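Local coordinates for tail fiber protein (Acinetobacter phage AM24, PDB 5W5P), which forms a trimeric phage tailspike that probably recognises, and may degrade, the capsular polysaccharide of its Acinetobacter baumannii host, at residues N430-G434 against G435-R439. Residues are numbered along the deposited sequence; the frame is centred on the assembly and turned at random.
Sequences NAFSG and GNARR
One face of the Phe432 ring carries Ala437: the CA of Ala437 stands 4.0 Å from the centroid of the Phe432 ring and 20° off its normal, a CH-pi contact displaced toward the rim. The methyl reaches the CD2-CE2 side of the same ring, Ala437 CB lying 3.5 Å from Phe432 CE2. Asn436 C approaches the ring obliquely, and the ring of His440 meets it with the two planes inclined to each other. With CG beside the backbone N and anti to the carbonyl carbon, the Phe432 ring is carried across to the returning chain. That return is a type II beta turn from Phe432 to Gly435, closed by Gly435 N donating to Phe432 O at 3.1 Å; the N-H...O angle is 148°, and the donor sits above the carbonyl plane. Gly434, at the third position, has the positive phi expected there (75°). The turn follows strand 431-432, which pairs in parallel with strand 412-413 at the C-terminal end of the elongated parallel beta-helix, before the chain passes on to the antiparallel C-terminal sheets. Beyond the turn, an Asx motif bridges into the 3-10 segment 438-439: Asn436 OD1 accepts from Arg439 N at 2.7 Å, the donor tilted moderately from the amide carbonyl plane, while Arg439 NH1 donates a hydrogen bond to the backbone O of Tyr416. Two neighbouring copies close on the corner, Asp401 of the second subunit accepting from Ala437 N and Asp454 of the third forming a salt bridge with Arg438.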
ATOM      1  N   ASN A 430       5.127  17.103   3.715  1.00 33.81           N
ATOM      2  CA  ASN A 430       6.507  16.670   3.548  1.00 35.34           C
ATOM      3  C   ASN A 430       7.424  17.375   4.538  1.00 36.95           C
ATOM      4  O   ASN A 430       7.166  18.509   4.963  1.00 36.39           O
ATOM      5  CB  ASN A 430       6.984  16.942   2.119  1.00 36.82           C
ATOM      6  CG  ASN A 430       6.173  16.187   1.082  1.00 38.03           C
ATOM      7  OD1 ASN A 430       6.265  14.957   0.970  1.00 37.85           O
ATOM      8  ND2 ASN A 430       5.368  16.919   0.319  1.00 35.70           N
ATOM      9  N   ALA A 431       8.517  16.700   4.888  1.00 35.43           N
ATOM     10  CA  ALA A 431       9.504  17.226   5.820  1.00 37.75           C
ATOM     11  C   ALA A 431      10.820  17.467   5.096  1.00 43.76           C
ATOM     12  O   ALA A 431      11.317  16.581   4.396  1.00 45.45           O
ATOM     13  CB  ALA A 431       9.714  16.271   6.989  1.00 35.94           C
ATOM     14  N   PHE A 432      11.381  18.659   5.270  1.00 47.67           N
ATOM     15  CA  PHE A 432      12.630  19.062   4.620  1.00 43.45           C
ATOM     16  C   PHE A 432      13.656  19.399   5.697  1.00 43.43           C
ATOM     17  O   PHE A 432      14.025  20.560   5.883  1.00 46.47           O
ATOM     18  CB  PHE A 432      12.396  20.246   3.681  1.00 40.19           C
ATOM     19  CG  PHE A 432      11.243  20.049   2.748  1.00 42.90           C
ATOM     20  CD1 PHE A 432      11.424  19.405   1.537  1.00 42.50           C
ATOM     21  CD2 PHE A 432       9.974  20.498   3.086  1.00 43.67           C
ATOM     22  CE1 PHE A 432      10.362  19.216   0.678  1.00 45.28           C
ATOM     23  CE2 PHE A 432       8.908  20.311   2.230  1.00 41.48           C
ATOM     24  CZ  PHE A 432       9.099  19.672   1.025  1.00 43.32           C
ATOM     25  N   SER A 433      14.116  18.375   6.402  1.00 47.14           N
ATOM     26  CA  SER A 433      15.059  18.585   7.491  1.00 49.00           C
ATOM     27  C   SER A 433      16.371  19.144   6.946  1.00 52.64           C
ATOM     28  O   SER A 433      16.907  18.652   5.949  1.00 53.31           O
ATOM     29  CB  SER A 433      15.281  17.265   8.233  1.00 45.61           C
ATOM     30  OG  SER A 433      16.487  17.265   8.968  1.00 52.55           O
ATOM     31  N   GLY A 434      16.872  20.205   7.583  1.00 54.24           N
ATOM     32  CA  GLY A 434      18.081  20.865   7.137  1.00 55.07           C
ATOM     33  C   GLY A 434      17.935  21.724   5.897  1.00 54.38           C
ATOM     34  O   GLY A 434      18.869  22.463   5.562  1.00 54.62           O
ATOM     35  N   GLY A 435      16.806  21.644   5.198  1.00 50.65           N
ATOM     36  CA  GLY A 435      16.550  22.487   4.051  1.00 53.78           C
ATOM     37  C   GLY A 435      15.293  23.311   4.245  1.00 59.41           C
ATOM     38  O   GLY A 435      14.981  23.720   5.368  1.00 60.75           O
ATOM     39  N   ASN A 436      14.560  23.559   3.164  1.00 59.49           N
ATOM     40  CA  ASN A 436      13.311  24.298   3.254  1.00 56.22           C
ATOM     41  C   ASN A 436      12.436  23.924   2.071  1.00 57.26           C
ATOM     42  O   ASN A 436      12.927  23.489   1.026  1.00 58.85           O
ATOM     43  CB  ASN A 436      13.555  25.807   3.283  1.00 56.63           C
ATOM     44  CG  ASN A 436      14.320  26.287   2.072  1.00 59.72           C
ATOM     45  OD1 ASN A 436      13.732  26.654   1.053  1.00 57.42           O
ATOM     46  ND2 ASN A 436      15.646  26.280   2.173  1.00 61.64           N
ATOM     47  N   ALA A 437      11.124  24.101   2.253  1.00 56.30           N
ATOM     48  CA  ALA A 437      10.186  23.816   1.174  1.00 50.13           C
ATOM     49  C   ALA A 437      10.281  24.843   0.055  1.00 50.25           C
ATOM     50  O   ALA A 437      10.085  24.501  -1.118  1.00 54.49           O
ATOM     51  CB  ALA A 437       8.761  23.760   1.718  1.00 43.96           C
ATOM     52  N   ARG A 438      10.585  26.099   0.393  1.00 46.85           N
ATOM     53  CA  ARG A 438      10.545  27.171  -0.598  1.00 50.53           C
ATOM     54  C   ARG A 438      11.519  26.922  -1.743  1.00 51.44           C
ATOM     55  O   ARG A 438      11.232  27.276  -2.891  1.00 54.51           O
ATOM     56  CB  ARG A 438      10.841  28.510   0.079  1.00 53.50           C
ATOM     57  CG  ARG A 438      10.563  29.716  -0.797  1.00 56.90           C
ATOM     58  CD  ARG A 438      10.886  31.017  -0.081  1.00 59.62           C
ATOM     59  NE  ARG A 438       9.996  31.274   1.048  1.00 61.36           N
ATOM     60  CZ  ARG A 438       8.763  31.754   0.922  1.00 60.05           C
ATOM     61  NH1 ARG A 438       8.279  32.015  -0.285  1.00 60.93           N
ATOM     62  NH2 ARG A 438       8.016  31.966   1.998  1.00 57.34           N
ATOM     63  N   ARG A 439      12.663  26.299  -1.450  1.00 48.38           N
ATOM     64  CA  ARG A 439      13.687  26.012  -2.449  1.00 46.93           C
ATOM     65  C   ARG A 439      13.175  25.127  -3.584  1.00 44.63           C
ATOM     66  O   ARG A 439      13.748  25.141  -4.682  1.00 40.98           O
ATOM     67  CB  ARG A 439      14.882  25.371  -1.729  1.00 52.81           C
ATOM     68  CG  ARG A 439      15.759  24.439  -2.540  1.00 53.75           C
ATOM     69  CD  ARG A 439      16.719  23.692  -1.633  1.00 52.79           C
ATOM     70  NE  ARG A 439      17.322  24.566  -0.629  1.00 55.37           N
ATOM     71  CZ  ARG A 439      17.972  24.135   0.447  1.00 60.70           C
ATOM     72  NH1 ARG A 439      18.116  22.835   0.670  1.00 63.93           N
ATOM     73  NH2 ARG A 439      18.486  25.003   1.303  1.00 62.03           N
TER